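Local coordinates for protein putative cytochrome P450 YjiB (Bacillus subtilis subsp. subtilis, PDB 4RM4) that binds heme and probably works as a cytochrome P450 monooxygenase, using the heme iron and molecular oxygen to oxidise organic substrates, at residues A[37-42]-A[297-302]; A[121-126]-A[133-138]; A[159-164]-A[185-190]; A[262-267]-A[331-336]. One frame throughout, in Å; residues are numbered along the deposited sequence. Where two conformers were deposited one is given.

Contact 1 of 4, residues A[37-42]-A[297-302]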
# COMPACT_ATOMS: atom_id res chain seq x y z
N ALA A 37 -16.57 21.59 2.84
CA ALA A 37 -16.30 21.61 1.40
C ALA A 37 -16.09 20.20 0.86
O ALA A 37 -14.99 19.88 0.38
CB ALA A 37 -15.07 22.50 1.08
N PRO A 38 -17.12 19.34 0.93
CA PRO A 38 -16.89 17.93 0.61
C PRO A 38 -16.51 17.66 -0.84
O PRO A 38 -15.90 16.62 -1.12
CB PRO A 38 -18.22 17.25 0.96
CG PRO A 38 -19.26 18.38 0.88
CD PRO A 38 -18.52 19.62 1.32
N VAL A 39 -16.88 18.54 -1.76
CA VAL A 39 -16.48 18.43 -3.16
C VAL A 39 -15.90 19.78 -3.59
O VAL A 39 -16.63 20.73 -3.79
CB VAL A 39 -17.65 18.03 -4.07
CG1 VAL A 39 -17.18 17.96 -5.52
CG2 VAL A 39 -18.24 16.70 -3.63
N SER A 40 -14.59 19.84 -3.74
CA SER A 40 -13.89 21.12 -3.80
C SER A 40 -13.06 21.22 -5.08
O SER A 40 -12.48 20.23 -5.50
CB SER A 40 -12.97 21.23 -2.58
OG SER A 40 -12.21 22.41 -2.60
N PHE A 41 -12.99 22.40 -5.70
CA PHE A 41 -12.17 22.56 -6.90
C PHE A 41 -10.98 23.48 -6.66
O PHE A 41 -11.12 24.59 -6.18
CB PHE A 41 -13.00 23.08 -8.08
CG PHE A 41 -12.30 22.98 -9.41
CD1 PHE A 41 -12.08 21.74 -9.99
CD2 PHE A 41 -11.89 24.12 -10.09
CE1 PHE A 41 -11.44 21.62 -11.20
CE2 PHE A 41 -11.25 24.01 -11.33
CZ PHE A 41 -11.02 22.76 -11.88
N ASP A 42 -9.79 22.99 -7.01
CA ASP A 42 -8.56 23.74 -6.85
C ASP A 42 -8.29 24.44 -8.17
O ASP A 42 -8.07 23.79 -9.18
CB ASP A 42 -7.44 22.75 -6.48
CG ASP A 42 -6.07 23.40 -6.40
OD1 ASP A 42 -5.79 24.35 -7.17
OD2 ASP A 42 -5.26 22.92 -5.59
N THR A 297 -20.39 14.76 -15.52
CA THR A 297 -21.26 14.08 -14.58
C THR A 297 -21.21 14.78 -13.22
O THR A 297 -20.33 15.61 -12.98
CB THR A 297 -20.90 12.60 -14.42
OG1 THR A 297 -21.95 11.93 -13.70
CG2 THR A 297 -19.59 12.44 -13.68
N GLU A 298 -22.14 14.46 -12.34
CA GLU A 298 -22.17 15.14 -11.05
C GLU A 298 -21.70 14.25 -9.92
O GLU A 298 -22.01 13.06 -9.86
CB GLU A 298 -23.57 15.68 -10.75
CG GLU A 298 -23.99 16.81 -11.67
CD GLU A 298 -25.35 17.38 -11.30
OE1 GLU A 298 -25.84 17.07 -10.19
OE2 GLU A 298 -25.91 18.13 -12.12
N ILE A 299 -20.93 14.83 -9.01
CA ILE A 299 -20.51 14.12 -7.82
C ILE A 299 -20.88 14.97 -6.62
O ILE A 299 -20.45 16.11 -6.51
CB ILE A 299 -18.99 13.84 -7.83
CG1 ILE A 299 -18.66 12.75 -8.85
CG2 ILE A 299 -18.54 13.40 -6.45
CD1 ILE A 299 -19.22 11.37 -8.48
N GLY A 300 -21.69 14.40 -5.74
CA GLY A 300 -22.19 15.13 -4.59
C GLY A 300 -22.93 16.39 -5.00
O GLY A 300 -22.95 17.36 -4.26
N GLY A 301 -23.53 16.37 -6.19
CA GLY A 301 -24.26 17.52 -6.68
C GLY A 301 -23.41 18.60 -7.34
O GLY A 301 -23.88 19.71 -7.58
N HIS A 302 -22.15 18.27 -7.64
CA HIS A 302 -21.26 19.20 -8.33
C HIS A 302 -20.90 18.65 -9.71
O HIS A 302 -20.54 17.49 -9.85
CB HIS A 302 -19.97 19.41 -7.53
CG HIS A 302 -20.16 20.19 -6.26
ND1 HIS A 302 -20.53 19.60 -5.07
CD2 HIS A 302 -20.02 21.51 -6.00
CE1 HIS A 302 -20.61 20.53 -4.13
NE2 HIS A 302 -20.31 21.70 -4.67

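Contact 2 of 4, residues A[121-126]-A[133-138]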
# COMPACT_ATOMS: atom_id res chain seq x y z
N GLN A 121 15.00 -11.00 15.48
CA GLN A 121 16.20 -11.50 16.15
C GLN A 121 17.32 -10.47 16.22
O GLN A 121 18.06 -10.41 17.20
CB GLN A 121 16.71 -12.79 15.48
CG GLN A 121 16.03 -14.06 15.97
CD GLN A 121 16.31 -15.26 15.08
OE1 GLN A 121 16.66 -15.11 13.91
NE2 GLN A 121 16.16 -16.46 15.64
N LYS A 122 17.43 -9.65 15.18
CA LYS A 122 18.48 -8.63 15.11
C LYS A 122 18.34 -7.54 16.17
O LYS A 122 19.34 -6.97 16.60
CB LYS A 122 18.54 -8.00 13.71
CG LYS A 122 18.93 -8.96 12.59
CD LYS A 122 19.16 -8.20 11.28
CE LYS A 122 19.41 -9.14 10.11
NZ LYS A 122 20.65 -9.94 10.27
N PHE A 123 17.11 -7.24 16.59
CA PHE A 123 16.91 -6.19 17.60
C PHE A 123 16.23 -6.67 18.88
O PHE A 123 15.83 -5.86 19.72
CB PHE A 123 16.20 -4.96 17.00
CG PHE A 123 14.83 -5.23 16.44
CD1 PHE A 123 13.69 -5.03 17.20
CD2 PHE A 123 14.68 -5.66 15.13
CE1 PHE A 123 12.44 -5.25 16.68
CE2 PHE A 123 13.42 -5.89 14.59
CZ PHE A 123 12.30 -5.69 15.37
N GLN A 124 16.15 -7.99 19.04
CA GLN A 124 15.47 -8.64 20.16
C GLN A 124 15.99 -8.26 21.56
O GLN A 124 15.27 -8.37 22.55
CB GLN A 124 15.54 -10.16 19.98
CG GLN A 124 15.00 -10.97 21.15
CD GLN A 124 13.49 -11.14 21.09
OE1 GLN A 124 12.98 -12.02 20.40
NE2 GLN A 124 12.77 -10.30 21.82
N GLY A 125 17.25 -7.84 21.64
CA GLY A 125 17.85 -7.54 22.93
C GLY A 125 17.97 -6.07 23.30
O GLY A 125 18.50 -5.73 24.36
N ARG A 126 17.46 -5.20 22.44
CA ARG A 126 17.68 -3.77 22.60
C ARG A 126 16.57 -3.08 23.39
O ARG A 126 15.41 -3.49 23.35
CB ARG A 126 17.87 -3.12 21.23
CG ARG A 126 19.07 -3.67 20.47
CD ARG A 126 19.00 -3.36 18.99
NE ARG A 126 18.77 -1.95 18.73
CZ ARG A 126 18.60 -1.43 17.51
NH1 ARG A 126 18.63 -2.22 16.45
NH2 ARG A 126 18.39 -0.13 17.36
N HIS A 133 13.13 1.48 10.43
CA HIS A 133 14.39 1.02 9.85
C HIS A 133 14.66 -0.46 10.11
O HIS A 133 15.12 -1.18 9.22
CB HIS A 133 15.59 1.85 10.35
CG HIS A 133 16.90 1.42 9.76
ND1 HIS A 133 17.41 1.96 8.60
CD2 HIS A 133 17.77 0.45 10.14
CE1 HIS A 133 18.56 1.37 8.31
NE2 HIS A 133 18.79 0.44 9.22
N ASP A 134 14.37 -0.91 11.32
CA ASP A 134 14.74 -2.25 11.74
C ASP A 134 13.74 -3.34 11.36
O ASP A 134 14.08 -4.52 11.39
CB ASP A 134 14.90 -2.30 13.27
CG ASP A 134 16.03 -1.43 13.77
OD1 ASP A 134 16.96 -1.15 12.98
OD2 ASP A 134 16.00 -1.04 14.95
N PHE A 135 12.51 -2.96 11.05
CA PHE A 135 11.45 -3.95 10.94
C PHE A 135 10.51 -3.71 9.76
O PHE A 135 10.54 -4.45 8.79
CB PHE A 135 10.68 -4.08 12.25
CG PHE A 135 9.71 -5.23 12.30
CD1 PHE A 135 10.15 -6.54 12.14
CD2 PHE A 135 8.36 -5.01 12.54
CE1 PHE A 135 9.27 -7.61 12.19
CE2 PHE A 135 7.47 -6.07 12.60
CZ PHE A 135 7.91 -7.37 12.43
N SER A 136 9.69 -2.66 9.83
CA SER A 136 8.65 -2.49 8.81
C SER A 136 9.18 -2.10 7.43
O SER A 136 8.56 -2.45 6.43
CB SER A 136 7.57 -1.51 9.29
OG SER A 136 8.10 -0.21 9.42
N TYR A 137 10.30 -1.37 7.36
CA TYR A 137 10.91 -1.02 6.07
C TYR A 137 11.50 -2.23 5.31
O TYR A 137 11.17 -2.46 4.13
CB TYR A 137 11.95 0.12 6.23
CG TYR A 137 13.05 0.16 5.18
CD1 TYR A 137 12.76 0.38 3.85
CD2 TYR A 137 14.38 0.01 5.55
CE1 TYR A 137 13.77 0.44 2.88
CE2 TYR A 137 15.40 0.06 4.60
CZ TYR A 137 15.09 0.28 3.27
OH TYR A 137 16.11 0.33 2.34
N PRO A 138 12.35 -3.02 5.96
CA PRO A 138 12.94 -4.14 5.22
C PRO A 138 11.97 -5.30 4.92
O PRO A 138 12.14 -5.99 3.90
CB PRO A 138 14.05 -4.63 6.15
CG PRO A 138 13.59 -4.19 7.53
CD PRO A 138 12.95 -2.86 7.30
O HOH W 1 17.26 1.65 15.76

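Contact 3 of 4, residues A[159-164]-A[185-190]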
# COMPACT_ATOMS: atom_id res chain seq x y z
N LYS A 159 17.34 -4.81 -3.42
CA LYS A 159 17.02 -3.85 -2.38
C LYS A 159 17.37 -2.43 -2.82
O LYS A 159 16.61 -1.50 -2.61
CB LYS A 159 17.76 -4.22 -1.09
CG LYS A 159 17.54 -3.26 0.06
CD LYS A 159 16.08 -3.28 0.51
CE LYS A 159 15.92 -2.66 1.89
NZ LYS A 159 14.52 -2.75 2.40
N ALA A 160 18.54 -2.27 -3.44
CA ALA A 160 18.99 -0.96 -3.90
C ALA A 160 18.02 -0.33 -4.89
O ALA A 160 17.74 0.87 -4.82
CB ALA A 160 20.38 -1.07 -4.52
N TRP A 161 17.51 -1.14 -5.82
CA TRP A 161 16.46 -0.72 -6.74
C TRP A 161 15.18 -0.31 -6.00
O TRP A 161 14.55 0.70 -6.34
CB TRP A 161 16.14 -1.85 -7.71
CG TRP A 161 17.17 -2.05 -8.78
CD1 TRP A 161 17.91 -1.09 -9.40
CD2 TRP A 161 17.58 -3.30 -9.35
NE1 TRP A 161 18.75 -1.66 -10.32
CE2 TRP A 161 18.58 -3.02 -10.31
CE3 TRP A 161 17.21 -4.63 -9.13
CZ2 TRP A 161 19.20 -4.01 -11.05
CZ3 TRP A 161 17.83 -5.62 -9.87
CH2 TRP A 161 18.82 -5.31 -10.82
N SER A 162 14.79 -1.10 -5.00
CA SER A 162 13.57 -0.79 -4.25
C SER A 162 13.70 0.52 -3.49
O SER A 162 12.72 1.25 -3.31
CB SER A 162 13.19 -1.93 -3.30
OG SER A 162 12.51 -2.95 -3.99
N ASP A 163 14.92 0.83 -3.05
CA ASP A 163 15.17 2.11 -2.38
C ASP A 163 14.99 3.27 -3.34
O ASP A 163 14.40 4.30 -3.00
CB ASP A 163 16.58 2.17 -1.80
CG ASP A 163 16.75 1.26 -0.61
OD1 ASP A 163 15.72 0.85 -0.03
OD2 ASP A 163 17.91 0.95 -0.26
N LEU A 164 15.53 3.11 -4.54
CA LEU A 164 15.45 4.14 -5.56
C LEU A 164 14.01 4.39 -5.97
O LEU A 164 13.66 5.50 -6.36
CB LEU A 164 16.27 3.73 -6.79
CG LEU A 164 17.78 3.94 -6.67
CD1 LEU A 164 18.52 3.15 -7.75
CD2 LEU A 164 18.09 5.42 -6.76
N ASP A 185 13.78 6.38 -14.69
CA ASP A 185 13.80 5.60 -15.92
C ASP A 185 14.97 4.63 -15.87
O ASP A 185 14.81 3.45 -16.15
CB ASP A 185 13.91 6.51 -17.15
CG ASP A 185 12.64 7.31 -17.40
OD1 ASP A 185 11.59 6.95 -16.84
OD2 ASP A 185 12.70 8.30 -18.16
N LYS A 186 16.14 5.15 -15.49
CA LYS A 186 17.34 4.35 -15.34
C LYS A 186 17.06 3.14 -14.45
O LYS A 186 17.29 1.99 -14.83
CB LYS A 186 18.46 5.20 -14.73
CG LYS A 186 19.86 4.62 -14.88
CD LYS A 186 20.89 5.52 -14.22
CE LYS A 186 22.31 5.02 -14.43
NZ LYS A 186 23.32 5.90 -13.76
N CYS A 187 16.52 3.41 -13.27
CA CYS A 187 16.21 2.36 -12.31
C CYS A 187 15.23 1.34 -12.88
O CYS A 187 15.44 0.14 -12.76
CB CYS A 187 15.64 2.97 -11.03
SG CYS A 187 15.03 1.74 -9.87
N GLU A 188 14.18 1.83 -13.52
CA GLU A 188 13.14 0.97 -14.08
C GLU A 188 13.68 0.13 -15.23
O GLU A 188 13.29 -1.03 -15.39
CB GLU A 188 11.95 1.82 -14.53
CG GLU A 188 10.62 1.07 -14.56
CD GLU A 188 9.48 1.86 -13.91
OE1 GLU A 188 9.75 2.63 -12.96
OE2 GLU A 188 8.32 1.72 -14.36
N GLU A 189 14.58 0.70 -16.03
CA GLU A 189 15.17 -0.02 -17.15
C GLU A 189 16.09 -1.12 -16.65
O GLU A 189 16.22 -2.18 -17.27
CB GLU A 189 15.93 0.94 -18.08
CG GLU A 189 15.10 2.09 -18.63
CD GLU A 189 14.08 1.66 -19.67
OE1 GLU A 189 14.49 1.27 -20.79
OE2 GLU A 189 12.87 1.71 -19.37
N GLU A 190 16.74 -0.87 -15.51
CA GLU A 190 17.57 -1.90 -14.88
C GLU A 190 16.70 -2.99 -14.27
O GLU A 190 17.07 -4.17 -14.30
CB GLU A 190 18.50 -1.29 -13.83
CG GLU A 190 19.67 -0.50 -14.41
CD GLU A 190 20.53 0.18 -13.35
OE1 GLU A 190 20.23 0.05 -12.14
OE2 GLU A 190 21.51 0.85 -13.73

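Contact 4 of 4, residues A[262-267]-A[331-336]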
# COMPACT_ATOMS: atom_id res chain seq x y z
N TYR A 262 -2.51 -3.10 23.16
CA TYR A 262 -1.27 -3.88 23.00
C TYR A 262 -1.35 -5.15 23.84
O TYR A 262 -1.04 -6.24 23.36
CB TYR A 262 -0.05 -3.04 23.42
CG TYR A 262 1.31 -3.66 23.07
CD1 TYR A 262 1.99 -3.28 21.92
CD2 TYR A 262 1.90 -4.60 23.90
CE1 TYR A 262 3.24 -3.85 21.60
CE2 TYR A 262 3.14 -5.17 23.59
CZ TYR A 262 3.79 -4.79 22.44
OH TYR A 262 5.03 -5.34 22.13
N GLU A 263 -1.77 -4.99 25.09
CA GLU A 263 -1.84 -6.10 26.03
C GLU A 263 -2.93 -7.09 25.62
O GLU A 263 -2.76 -8.31 25.75
CB GLU A 263 -2.13 -5.55 27.43
CG GLU A 263 -1.07 -4.56 27.95
CD GLU A 263 -0.82 -3.35 27.04
OE1 GLU A 263 -1.79 -2.73 26.53
OE2 GLU A 263 0.37 -3.02 26.85
N GLU A 264 -4.05 -6.56 25.15
CA GLU A 264 -5.17 -7.39 24.70
C GLU A 264 -4.75 -8.24 23.50
O GLU A 264 -5.07 -9.43 23.42
CB GLU A 264 -6.38 -6.53 24.34
CG GLU A 264 -7.53 -7.28 23.67
CD GLU A 264 -8.43 -8.02 24.67
OE1 GLU A 264 -8.30 -7.82 25.90
OE2 GLU A 264 -9.29 -8.81 24.21
N LEU A 265 -4.04 -7.63 22.55
CA LEU A 265 -3.56 -8.37 21.38
C LEU A 265 -2.52 -9.42 21.79
O LEU A 265 -2.50 -10.53 21.25
CB LEU A 265 -2.99 -7.43 20.30
CG LEU A 265 -4.04 -6.66 19.51
CD1 LEU A 265 -3.42 -5.68 18.49
CD2 LEU A 265 -5.00 -7.65 18.83
N ARG A 266 -1.65 -9.08 22.73
CA ARG A 266 -0.67 -10.05 23.20
C ARG A 266 -1.35 -11.26 23.84
O ARG A 266 -0.93 -12.40 23.63
CB ARG A 266 0.33 -9.40 24.16
CG ARG A 266 1.52 -10.27 24.48
CD ARG A 266 2.73 -9.44 24.89
NE ARG A 266 3.97 -10.19 24.68
CZ ARG A 266 4.58 -10.91 25.62
NH1 ARG A 266 4.06 -10.98 26.84
NH2 ARG A 266 5.70 -11.56 25.33
N SER A 267 -2.40 -11.01 24.62
CA SER A 267 -3.16 -12.09 25.27
C SER A 267 -4.07 -12.84 24.31
O SER A 267 -4.32 -14.04 24.48
CB SER A 267 -3.99 -11.54 26.43
OG SER A 267 -3.17 -11.09 27.49
N ASP A 331 -11.04 1.04 17.09
CA ASP A 331 -11.77 -0.07 17.69
C ASP A 331 -11.40 -1.36 16.96
O ASP A 331 -11.95 -1.66 15.89
CB ASP A 331 -13.27 0.20 17.55
CG ASP A 331 -14.14 -0.88 18.17
OD1 ASP A 331 -13.59 -1.88 18.66
OD2 ASP A 331 -15.38 -0.71 18.16
N ILE A 332 -10.48 -2.12 17.53
CA ILE A 332 -10.04 -3.36 16.89
C ILE A 332 -11.15 -4.39 16.70
O ILE A 332 -10.97 -5.38 15.99
CB ILE A 332 -8.89 -4.05 17.66
CG1 ILE A 332 -9.36 -4.44 19.06
CG2 ILE A 332 -7.66 -3.14 17.74
CD1 ILE A 332 -8.41 -5.37 19.76
N ARG A 333 -12.30 -4.16 17.33
CA ARG A 333 -13.43 -5.06 17.18
C ARG A 333 -14.47 -4.57 16.18
O ARG A 333 -15.51 -5.22 15.97
CB ARG A 333 -14.08 -5.32 18.54
CG ARG A 333 -13.18 -6.05 19.51
CD ARG A 333 -13.84 -6.22 20.87
NE ARG A 333 -12.87 -6.71 21.85
CZ ARG A 333 -12.00 -5.93 22.48
NH1 ARG A 333 -11.98 -4.63 22.23
NH2 ARG A 333 -11.14 -6.46 23.35
N ARG A 334 -14.22 -3.43 15.56
CA ARG A 334 -15.19 -2.87 14.62
C ARG A 334 -15.60 -3.89 13.56
O ARG A 334 -14.77 -4.38 12.79
CB ARG A 334 -14.64 -1.61 13.98
CG ARG A 334 -15.59 -0.90 13.03
CD ARG A 334 -14.90 0.31 12.43
NE ARG A 334 -14.44 1.24 13.46
CZ ARG A 334 -15.22 2.20 13.97
NH1 ARG A 334 -16.47 2.33 13.54
NH2 ARG A 334 -14.75 3.03 14.89
N HIS A 335 -16.90 -4.22 13.52
CA HIS A 335 -17.41 -5.18 12.56
C HIS A 335 -18.90 -4.94 12.27
O HIS A 335 -19.70 -4.85 13.20
CB HIS A 335 -17.19 -6.61 13.06
CG HIS A 335 -17.13 -7.63 11.96
ND1 HIS A 335 -18.05 -8.65 11.82
CD2 HIS A 335 -16.26 -7.77 10.93
CE1 HIS A 335 -17.75 -9.38 10.76
NE2 HIS A 335 -16.67 -8.87 10.20
N PRO A 336 -19.27 -4.84 10.98
CA PRO A 336 -18.40 -4.90 9.81
C PRO A 336 -17.55 -3.65 9.67
O PRO A 336 -17.81 -2.63 10.32
CB PRO A 336 -19.38 -4.98 8.64
CG PRO A 336 -20.59 -4.26 9.14
CD PRO A 336 -20.68 -4.58 10.61

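Contact 1 of 4, residues A[37-42]-A[297-302]
Val-39 meets the imidazole of His-302 and the start of a tight turn with its whole side chain. Its CB already touches the ring, 3.4 Å from ND1 of His-302. From there the two methyls part. CG1 lies anti to the backbone N (chi1 179°) and runs back along the histidine, 3.7 Å from CB of His-302. CG2 reaches the other way, to the turn, and comes 3.7 Å from the carbonyl O of Ile-299. It also faces the methyl CG2 of Ile-299 more loosely, at 4.4 Å. Val-39 and His-302 run alongside each other, pointing opposite ways. The carbonyl O of Val-39 stands over the centre of one face of the ring, 3.9 Å above its plane. No hydrogen bond joins the segments. The ring is steadied within its own segment by a weak bond from ND1 to the carbonyl O of Gly-300. With an alanine here in place of His-302 the ring is gone, which would probably leave Val-39 without its main partner across the contact and open a gap beside the turn. This turn, type I' from Ile-299 to His-302, links the two strands of a small beta hairpin. Gly-300 takes a positive phi there, and a CB on it would press against CG2 of Val-39. The hairpin of strands 297-299 and 302-304 thus rests on strand 39-42, an outermost strand of the five-stranded mixed sheet. Helix 53-61 lies beside the contact, with Asp-55 touching both Val-39 and Ile-299, while Trp-48 and Val-50 of strand 47-50 touch Val-39 and Ile-299 respectively.

Contact 2 of 4, residues A[121-126]-A[133-138]
Phe-123, at the end of a long helix, turns its ring against Asp-134 and Phe-135. Its CG sits between the backbone N and the carbonyl carbon (chi1 60°), and this rotation sends the ring across to the second segment. One side of the ring does the touching. CD2 of Phe-123 lies 3.8 Å from CB of Asp-134, and CE2 is 3.5 Å from the carbonyl O of the same aspartate. At the far end, CZ of Phe-123 packs 3.9 Å from CB of Phe-135. The two phenylalanine rings meet obliquely, with centroids 6.0 Å apart and planes at 68°. Further along, the chain makes a type I turn from Phe-123 to Arg-126, closed by the bond from N of Arg-126 to O of Phe-123. The turn brings the arginine round to Asp-134. Its chain bends at chi3, and NH1 of Arg-126 forms a salt bridge with OD2 of Asp-134 at 3.2 Å. The guanidinium and carboxylate planes are 70° apart, so the two groups do not lie flat together. A water gives a second link: NH2 of Arg-126 donates to it at 2.6 Å, and it donates to OD2 of Asp-134. That oxygen also takes a weak bond from N of Asp-130. The contact joins the end of helix 102-123 to helix 131-136, with strand 128-130, an outer strand of a three-stranded antiparallel sheet, between them in the chain. Helix 352-369 packs on it too, where Leu-366 touches both phenylalanines, and Phe-135 also packs on Leu-119 and Ile-120 of helix 102-123.

Contact 3 of 4, residues A[159-164]-A[185-190]
The indole NE1 of Trp-161 gives its hydrogen to OE1 of Glu-190 in a nearly straight bond of 2.9 Å with an angle of 165° at the hydrogen. The acceptor lies close to the plane of the indole, at its edge. OE1 receives the bond on its anti lone pair, away from the other carboxylate oxygen. Both side chains cross at about a right angle, and the ring and carboxylate planes are 59° apart. The glutamate chain runs extended beyond CG, carrying the carboxylate to the N-H edge of the indole. Its own CB is 3.5 Å from NE1 of Trp-161. The carbonyl C of Glu-190 lies over one face of the indole, toward its rim. This bond links two helices that run roughly antiparallel, at 145° between their directions, with segment axes 10.0 Å apart. By their order in the P450 fold they are probably helices F and G, joined here by the loop between 165 and 177. Where the backbones are nearest, Cys-187 fills the space between them. Its SG is 3.9 Å from CB of Leu-164 and 3.7 Å from the carbonyl O of Trp-161. The sulfur also makes an oblique sulfur-aromatic contact, 5.0 Å from the centroid of the five-membered ring of Trp-161. A leucine in place of Trp-161 would have no side-chain N-H to give, so OE1 of Glu-190 would probably lose this donor and SG of Cys-187 its aromatic neighbour. Beyond the two segments, Phe-194 meets the indole edge-to-face and Leu-191 packs on it. Elsewhere on helix 155-165, Ser-162 touches Leu-237 and Asn-241 of helix 226-257.

Contact 4 of 4, residues A[262-267]-A[331-336]
Leu-265 and Ile-332 meet methyl to methyl on the buried side of this contact. CD2 of Leu-265 lies 4.2 Å from CD1 of Ile-332. The leucine's end bends toward the isoleucine, whose CB points toward the helix. The same methyl CD1 of Ile-332 also comes 4.4 Å from CG of Glu-264. The apolar packing goes on beyond the segments: Ile-332 touches Ala-275 of helix 272-282, and Leu-265 packs on Met-272, Ile-255 and Ile-367. Here the short helix 261-267 meets a type I turn, Asp-331 to Arg-334, in the long loop before helix 352-369. It is also an Asx turn, since N of Arg-333 donates to OD1 of Asp-331 at 2.9 Å, from above the carboxylate plane. The turn's last residue, Arg-334, salt-bridges Glu-278, which with Arg-281 fits the ExxR motif of P450s; the three are consistent with the family's Glu-Arg-Arg triad. The outer side is looser and polar. NH2 of exposed Arg-333 bridges to OE2 of Glu-264 at 3.1 Å, a salt bridge whose hydrogen bond is weak, with an angle of 127° at the hydrogen. Glu-264 bends at chi2 (81°), while the arginine chain is extended from CG to NE. The two flat groups are turned 59° apart, and OE2 approaches the guanidinium near its plane, at the edge. CD1 of Ile-332 lies 4.3 Å above the guanidinium plane, toward its rim, so this methyl borders both the apolar and the charged part.

From the N terminus, strand 39-42 comes first and is met much later by the hairpin turn at 297-302. Contact 1 therefore closes a very long loop of 254 residues, and contacts 2 and 3 both lie nested inside it. Contact 2 shuts a tight corner after helix 102-123. Contact 3 then pairs helices 155-165 and 177-204. Contacts 2 and 3 touch, for Tyr-137 OH lies 2.5 Å from Asp-163 OD1, a probable hydrogen bond. Contact 4 opens at 262-267 inside the loop of contact 1 and ends at 331-336 beyond it, so these two cross. Contact 1 belongs to the beta-rich part of the fold; contacts 2 and 3 join helices, and contact 4 ties a helix to the loop before helix 352-369.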